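Local coordinates for aerobactin synthase IucA (PDB 5JM8), which probably catalyses an ATP- and magnesium-dependent ligation step in assembly of the siderophore aerobactin, as a member of the NIS synthetase family, at residues Arg274-Ser280 / Leu345-Asn351; Gly300-Ala304 / Val324-Trp330. All blocks are in the same frame, centred on the assembly; numbering follows the deposited sequence.

Contact 1: Arg274-Ser280 / Leu345-Asn351; sequences RDMIKFS and LFALREN. With ATP (adenosine-5'-triphosphate), chain I.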
loop_
_atom_site.group_PDB
_atom_site.type_symbol
_atom_site.label_atom_id
_atom_site.label_comp_id
_atom_site.label_asym_id
_atom_site.label_seq_id
_atom_site.Cartn_x
_atom_site.Cartn_y
_atom_site.Cartn_z
ATOM N N ARG A 274 7.287 -1.099 -17.105
ATOM C CA ARG A 274 7.821 -2.428 -17.345
ATOM C C ARG A 274 9.257 -2.345 -17.849
ATOM O O ARG A 274 10.028 -3.297 -17.724
ATOM C CB ARG A 274 6.939 -3.162 -18.354
ATOM C CG ARG A 274 7.271 -4.626 -18.549
ATOM C CD ARG A 274 6.176 -5.313 -19.351
ATOM N NE ARG A 274 4.880 -5.252 -18.678
ATOM C CZ ARG A 274 4.483 -6.107 -17.740
ATOM N NH1 ARG A 274 5.277 -7.099 -17.352
ATOM N NH2 ARG A 274 3.286 -5.969 -17.186
ATOM N N ASP A 275 9.604 -1.190 -18.413
ATOM C CA ASP A 275 10.932 -0.961 -18.967
ATOM C C ASP A 275 11.614 0.251 -18.344
ATOM O O ASP A 275 10.973 1.267 -18.070
ATOM C CB ASP A 275 10.849 -0.763 -20.483
ATOM C CG ASP A 275 10.477 -2.030 -21.219
ATOM O OD1 ASP A 275 10.950 -3.114 -20.820
ATOM O OD2 ASP A 275 9.712 -1.941 -22.200
ATOM N N MET A 276 12.916 0.126 -18.114
ATOM C CA MET A 276 13.764 1.281 -17.869
ATOM C C MET A 276 14.242 1.779 -19.226
ATOM O O MET A 276 14.126 1.068 -20.226
ATOM C CB MET A 276 14.953 0.927 -16.976
ATOM C CG MET A 276 14.581 0.457 -15.585
ATOM S SD MET A 276 16.039 0.294 -14.545
ATOM C CE MET A 276 15.373 -0.596 -13.141
ATOM N N ILE A 277 14.780 2.993 -19.266
ATOM C CA ILE A 277 15.292 3.539 -20.513
ATOM C C ILE A 277 16.663 4.182 -20.299
ATOM O O ILE A 277 16.881 4.915 -19.334
ATOM C CB ILE A 277 14.293 4.548 -21.122
ATOM C CG1 ILE A 277 14.732 4.959 -22.528
ATOM C CG2 ILE A 277 14.116 5.754 -20.208
ATOM C CD1 ILE A 277 13.600 5.481 -23.382
ATOM N N LYS A 278 17.586 3.861 -21.201
ATOM C CA LYS A 278 18.961 4.344 -21.140
ATOM C C LYS A 278 19.274 5.176 -22.376
ATOM O O LYS A 278 19.460 4.634 -23.464
ATOM C CB LYS A 278 19.928 3.166 -21.027
ATOM C CG LYS A 278 21.395 3.548 -21.020
ATOM C CD LYS A 278 22.267 2.325 -20.778
ATOM C CE LYS A 278 23.744 2.665 -20.820
ATOM N NZ LYS A 278 24.587 1.492 -20.468
ATOM N N PHE A 279 19.336 6.493 -22.197
ATOM C CA PHE A 279 19.464 7.419 -23.317
ATOM C C PHE A 279 20.906 7.688 -23.716
ATOM O O PHE A 279 21.817 7.644 -22.887
ATOM C CB PHE A 279 18.798 8.757 -22.984
ATOM C CG PHE A 279 17.302 8.694 -22.895
ATOM C CD1 PHE A 279 16.528 8.585 -24.038
ATOM C CD2 PHE A 279 16.667 8.770 -21.668
ATOM C CE1 PHE A 279 15.153 8.537 -23.955
ATOM C CE2 PHE A 279 15.290 8.725 -21.580
ATOM C CZ PHE A 279 14.533 8.610 -22.723
ATOM N N SER A 280 21.095 7.973 -25.000
ATOM C CA SER A 280 22.329 8.571 -25.482
ATOM C C SER A 280 22.335 10.017 -25.008
ATOM O O SER A 280 21.571 10.839 -25.512
ATOM C CB SER A 280 22.417 8.487 -27.008
ATOM O OG SER A 280 23.650 8.993 -27.483
ATOM N N LEU A 345 19.657 8.057 -29.814
ATOM C CA LEU A 345 19.513 6.661 -29.412
ATOM C C LEU A 345 19.094 6.486 -27.959
ATOM O O LEU A 345 19.452 7.280 -27.091
ATOM C CB LEU A 345 20.827 5.909 -29.629
ATOM C CG LEU A 345 21.277 5.666 -31.068
ATOM C CD1 LEU A 345 22.697 5.128 -31.076
ATOM C CD2 LEU A 345 20.341 4.708 -31.781
ATOM N N PHE A 346 18.321 5.433 -27.719
ATOM C CA PHE A 346 18.091 4.931 -26.374
ATOM C C PHE A 346 17.948 3.422 -26.440
ATOM O O PHE A 346 17.684 2.864 -27.508
ATOM C CB PHE A 346 16.848 5.561 -25.741
ATOM C CG PHE A 346 15.561 5.202 -26.430
ATOM C CD1 PHE A 346 14.938 3.988 -26.185
ATOM C CD2 PHE A 346 14.964 6.087 -27.311
ATOM C CE1 PHE A 346 13.756 3.660 -26.818
ATOM C CE2 PHE A 346 13.779 5.765 -27.944
ATOM C CZ PHE A 346 13.174 4.550 -27.694
ATOM N N ALA A 347 18.122 2.767 -25.300
ATOM C CA ALA A 347 17.893 1.335 -25.194
ATOM C C ALA A 347 16.904 1.069 -24.073
ATOM O O ALA A 347 16.861 1.802 -23.085
ATOM C CB ALA A 347 19.194 0.604 -24.951
ATOM N N LEU A 348 16.103 0.024 -24.236
ATOM C CA LEU A 348 15.099 -0.334 -23.244
ATOM C C LEU A 348 15.572 -1.503 -22.394
ATOM O O LEU A 348 15.918 -2.563 -22.913
ATOM C CB LEU A 348 13.776 -0.679 -23.924
ATOM C CG LEU A 348 13.084 0.478 -24.648
ATOM C CD1 LEU A 348 11.884 -0.040 -25.416
ATOM C CD2 LEU A 348 12.666 1.575 -23.677
ATOM N N ARG A 349 15.572 -1.291 -21.082
ATOM C CA ARG A 349 16.085 -2.262 -20.125
ATOM C C ARG A 349 14.942 -2.858 -19.305
ATOM O O ARG A 349 14.059 -2.134 -18.843
ATOM C CB ARG A 349 17.121 -1.590 -19.218
ATOM C CG ARG A 349 17.603 -2.421 -18.044
ATOM C CD ARG A 349 18.621 -1.644 -17.228
ATOM N NE ARG A 349 19.833 -1.373 -17.998
ATOM C CZ ARG A 349 20.653 -0.350 -17.782
ATOM N NH1 ARG A 349 20.401 0.526 -16.817
ATOM N NH2 ARG A 349 21.728 -0.197 -18.541
ATOM N N GLU A 350 14.960 -4.177 -19.136
ATOM C CA GLU A 350 13.935 -4.868 -18.357
ATOM C C GLU A 350 13.880 -4.362 -16.924
ATOM O O GLU A 350 14.892 -4.355 -16.226
ATOM C CB GLU A 350 14.190 -6.375 -18.342
ATOM C CG GLU A 350 13.851 -7.081 -19.636
ATOM C CD GLU A 350 14.072 -8.581 -19.551
ATOM O OE1 GLU A 350 14.794 -9.025 -18.634
ATOM O OE2 GLU A 350 13.518 -9.313 -20.398
ATOM N N ASN A 351 12.695 -3.939 -16.493
ATOM C CA ASN A 351 12.492 -3.544 -15.108
ATOM C C ASN A 351 11.990 -4.721 -14.286
ATOM O O ASN A 351 10.790 -4.879 -14.066
ATOM C CB ASN A 351 11.512 -2.380 -15.007
ATOM C CG ASN A 351 11.353 -1.880 -13.584
ATOM O OD1 ASN A 351 12.212 -2.118 -12.735
ATOM N ND2 ASN A 351 10.252 -1.190 -13.316
HETATM P PG ATP I . 24.019 2.062 -16.790
HETATM O O1G ATP I . 22.737 2.848 -16.693
HETATM O O2G ATP I . 24.284 1.187 -15.589
HETATM O O3G ATP I . 24.197 1.340 -18.104
HETATM P PB ATP I . 26.505 3.318 -17.625
HETATM O O1B ATP I . 26.789 4.789 -17.803
HETATM O O2B ATP I . 26.396 2.427 -18.841
HETATM O O3B ATP I . 25.189 3.177 -16.690
HETATM P PA ATP I . 29.205 2.895 -16.766
HETATM O O1A ATP I . 29.527 3.163 -18.215
HETATM O O2A ATP I . 29.855 1.733 -16.057
HETATM O O3A ATP I . 27.612 2.705 -16.623
HETATM O "O5'" ATP I . 29.483 4.207 -15.882
HETATM C "C5'" ATP I . 29.207 4.139 -14.487
HETATM C "C4'" ATP I . 28.779 5.487 -13.927
HETATM O "O4'" ATP I . 28.583 5.341 -12.519
HETATM C "C3'" ATP I . 29.814 6.582 -14.133
HETATM O "O3'" ATP I . 29.184 7.740 -14.697
HETATM C "C2'" ATP I . 30.377 6.879 -12.756
HETATM O "O2'" ATP I . 30.525 8.280 -12.531
HETATM C "C1'" ATP I . 29.360 6.293 -11.790
HETATM N N9 ATP I . 30.012 5.618 -10.646
HETATM C C8 ATP I . 29.824 5.964 -9.362
HETATM N N7 ATP I . 30.552 5.169 -8.538
HETATM C C5 ATP I . 31.218 4.293 -9.309
HETATM C C6 ATP I . 32.159 3.179 -9.073
HETATM N N6 ATP I . 32.518 2.866 -7.806
HETATM N N1 ATP I . 32.630 2.512 -10.151
HETATM C C2 ATP I . 32.264 2.834 -11.407
HETATM N N3 ATP I . 31.411 3.836 -11.687
HETATM C C4 ATP I . 30.863 4.591 -10.702
#
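Lys278 and Arg349 converge from neighbouring antiparallel strands on the triphosphate of ATP, both through hydrogen bonds to phosphate oxygens. Lys278, extended to its end with CG anti to the backbone N (chi1 177°), places NZ 2.6 Å from ATP O2B; NZ also lies next to ATP O3G, at a separation so short that its exact length is doubtful. Arg349 bends at chi3 (-65°) and presents the edge of its guanidinium to the gamma-phosphate: NH2 lies 2.9 Å from ATP O3G, NH1 a longer 3.3 Å from ATP O1G. Lys278 also pairs with Asp447 of the magnesium site, and Arg349 with a carboxylate of its own.

The backbone register puts both basic residues on the same face of the sheet, in successive hydrogen-bonded pairs, Met276 with Arg349 and Lys278 with Ala347. Lys278 N gives to Ala347 O at 2.9 Å, and Ala347 N returns a bond of the same length to Lys278 O. Ser280 N to Leu345 O (2.7 Å) continues the pairing.

Apolar packing occupies the other face, that of Ile277, Phe279, Phe346 and Leu348. Ile277 CD1 sits over the Phe346 ring, 3.8 Å from its centroid and 26° off the normal, a CH-pi contact, while Phe279 CD1 meets Phe346 CB at 3.5 Å. The face with Met276 and Ala347 sends its two cations to the triphosphate, an anion-binding site consistent with holding the beta- and gamma-phosphates.

Contact 2: Gly300-Ala304 / Val324-Trp330; sequences GMRLA and VMQEDGW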
loop_
_atom_site.group_PDB
_atom_site.type_symbol
_atom_site.label_atom_id
_atom_site.label_comp_id
_atom_site.label_asym_id
_atom_site.label_seq_id
_atom_site.Cartn_x
_atom_site.Cartn_y
_atom_site.Cartn_z
ATOM N N GLY A 300 23.619 -5.411 -26.277
ATOM C CA GLY A 300 22.485 -5.751 -25.439
ATOM C C GLY A 300 21.570 -6.725 -26.150
ATOM O O GLY A 300 21.095 -7.694 -25.559
ATOM N N MET A 301 21.323 -6.461 -27.429
ATOM C CA MET A 301 20.516 -7.348 -28.255
ATOM C C MET A 301 21.174 -8.718 -28.345
ATOM O O MET A 301 20.516 -9.749 -28.217
ATOM C CB MET A 301 20.332 -6.767 -29.660
ATOM C CG MET A 301 19.559 -5.457 -29.715
ATOM S SD MET A 301 17.879 -5.568 -29.074
ATOM C CE MET A 301 17.169 -6.834 -30.121
ATOM N N ARG A 302 22.484 -8.709 -28.568
ATOM C CA ARG A 302 23.269 -9.931 -28.695
ATOM C C ARG A 302 23.124 -10.808 -27.458
ATOM O O ARG A 302 22.893 -12.014 -27.559
ATOM C CB ARG A 302 24.741 -9.583 -28.930
ATOM C CG ARG A 302 25.665 -10.783 -29.067
ATOM C CD ARG A 302 27.055 -10.367 -29.517
ATOM N NE ARG A 302 27.015 -9.645 -30.787
ATOM C CZ ARG A 302 27.366 -8.372 -30.955
ATOM N NH1 ARG A 302 27.819 -7.643 -29.941
ATOM N NH2 ARG A 302 27.277 -7.825 -32.160
ATOM N N LEU A 303 23.256 -10.192 -26.290
ATOM C CA LEU A 303 23.114 -10.902 -25.026
ATOM C C LEU A 303 21.667 -11.342 -24.812
ATOM O O LEU A 303 21.409 -12.405 -24.251
ATOM C CB LEU A 303 23.583 -10.017 -23.866
ATOM C CG LEU A 303 23.587 -10.635 -22.464
ATOM C CD1 LEU A 303 24.524 -11.833 -22.393
ATOM C CD2 LEU A 303 23.971 -9.592 -21.425
ATOM N N ALA A 304 20.725 -10.519 -25.266
ATOM C CA ALA A 304 19.307 -10.814 -25.094
ATOM C C ALA A 304 18.875 -12.003 -25.949
ATOM O O ALA A 304 18.113 -12.856 -25.496
ATOM C CB ALA A 304 18.472 -9.592 -25.430
ATOM N N VAL A 324 20.008 -11.137 -15.059
ATOM C CA VAL A 324 20.556 -10.054 -15.861
ATOM C C VAL A 324 19.384 -9.233 -16.393
ATOM O O VAL A 324 18.420 -9.793 -16.918
ATOM C CB VAL A 324 21.423 -10.580 -17.031
ATOM C CG1 VAL A 324 21.875 -9.438 -17.929
ATOM C CG2 VAL A 324 22.627 -11.335 -16.500
ATOM N N MET A 325 19.454 -7.914 -16.231
ATOM C CA MET A 325 18.460 -7.018 -16.818
ATOM C C MET A 325 18.738 -6.852 -18.308
ATOM O O MET A 325 19.606 -6.075 -18.705
ATOM C CB MET A 325 18.467 -5.655 -16.125
ATOM C CG MET A 325 17.750 -5.634 -14.788
ATOM S SD MET A 325 17.935 -4.055 -13.939
ATOM C CE MET A 325 16.728 -4.225 -12.626
ATOM N N GLN A 326 17.996 -7.594 -19.123
ATOM C CA GLN A 326 18.238 -7.638 -20.559
ATOM C C GLN A 326 17.825 -6.351 -21.251
ATOM O O GLN A 326 16.715 -5.852 -21.056
ATOM C CB GLN A 326 17.489 -8.813 -21.191
ATOM C CG GLN A 326 17.926 -10.180 -20.692
ATOM C CD GLN A 326 19.366 -10.501 -21.042
ATOM O OE1 GLN A 326 19.959 -9.877 -21.922
ATOM N NE2 GLN A 326 19.937 -11.476 -20.348
ATOM N N GLU A 327 18.736 -5.824 -22.063
ATOM C CA GLU A 327 18.450 -4.677 -22.909
ATOM C C GLU A 327 18.053 -5.179 -24.296
ATOM O O GLU A 327 18.828 -5.091 -25.249
ATOM C CB GLU A 327 19.666 -3.753 -22.979
ATOM C CG GLU A 327 20.123 -3.259 -21.615
ATOM C CD GLU A 327 21.475 -2.573 -21.656
ATOM O OE1 GLU A 327 21.925 -2.202 -22.761
ATOM O OE2 GLU A 327 22.094 -2.419 -20.579
ATOM N N ASP A 328 16.832 -5.703 -24.392
ATOM C CA ASP A 328 16.386 -6.433 -25.576
ATOM C C ASP A 328 15.636 -5.547 -26.568
ATOM O O ASP A 328 14.830 -6.035 -27.361
ATOM C CB ASP A 328 15.494 -7.611 -25.162
ATOM C CG ASP A 328 14.307 -7.183 -24.314
ATOM O OD1 ASP A 328 14.001 -5.973 -24.271
ATOM O OD2 ASP A 328 13.673 -8.061 -23.692
ATOM N N GLY A 329 15.898 -4.245 -26.519
ATOM C CA GLY A 329 15.262 -3.313 -27.430
ATOM C C GLY A 329 15.955 -1.969 -27.459
ATOM O O GLY A 329 16.487 -1.511 -26.448
ATOM N N TRP A 330 15.955 -1.338 -28.627
ATOM C CA TRP A 330 16.541 -0.013 -28.782
ATOM C C TRP A 330 15.931 0.696 -29.975
ATOM O O TRP A 330 15.369 0.063 -30.868
ATOM C CB TRP A 330 18.059 -0.099 -28.952
ATOM C CG TRP A 330 18.494 -0.779 -30.219
ATOM C CD1 TRP A 330 18.802 -2.098 -30.376
ATOM C CD2 TRP A 330 18.678 -0.170 -31.504
ATOM N NE1 TRP A 330 19.162 -2.350 -31.677
ATOM C CE2 TRP A 330 19.094 -1.183 -32.390
ATOM C CE3 TRP A 330 18.530 1.133 -31.991
ATOM C CZ2 TRP A 330 19.364 -0.935 -33.735
ATOM C CZ3 TRP A 330 18.798 1.377 -33.327
ATOM C CH2 TRP A 330 19.210 0.348 -34.183
#
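Met301 leans from helix 294-306 onto the chain at Asp328-Trp330. From CB, CG stands anti to the carbonyl carbon (chi1 -64°) and meets the indole at its edge, in the ring plane, 3.5 Å from Trp330 CD1. A bend at chi2 (-60°) then turns SD to the backbone, where it lies 3.4 Å from Asp328 C, close to the peptide bond leading to Gly329. The same sulfur is 4.9 Å from the centroid of the five-membered ring of Trp330 and 75° off its normal, an edge-on Met-aromatic contact. Beyond it CE, folded back by a second bend, comes to 3.7 Å from Asp328 O.

The helix packs here on the run that joins strand 322-324 to strand 329-334, two strands of different sheets. The helix backbone comes close at Gly300, whose C is 3.3 Å from Glu327 O. One turn on, Ala304 CB touches Asp328 CB at 3.6 Å, while the carboxylate of Asp328 is engaged by Arg201. Gln326 folds at chi2 so that OE1 comes to 3.4 Å from Ala304 CA; the nearby Ala304 N is badly angled for it and bonds instead to Gly300 O within the helix. At the far end Leu303 CD2 and Val324 CG1 meet tip to tip at 4.1 Å, with Trp312 of helix 310-318 touching both side chains.

In the fold
The two contacts have centres about 10 Å apart and lie on the same side of the chain's centre, within the region that defines the IucA/IucC family. Contact 2 is nested in the loop that contact 1 closes: 274-280 comes first, then 300-304, 324-330 and finally 345-351. Both reach one antiparallel sheet, contact 2 through strand 329-334 with helix 294-306 packed beside it; strand 345-350 lies between strands 275-284 and 329-334, and Leu348 N, 2.7 Å from Gly329 O, probably bonds across the second seam. A salt bridge of 3.0 Å between Arg349 NH2 and Glu327 OE2 joins the contacts, so the run packed against the helix supplies a second-shell carboxylate to an ATP-binding arginine.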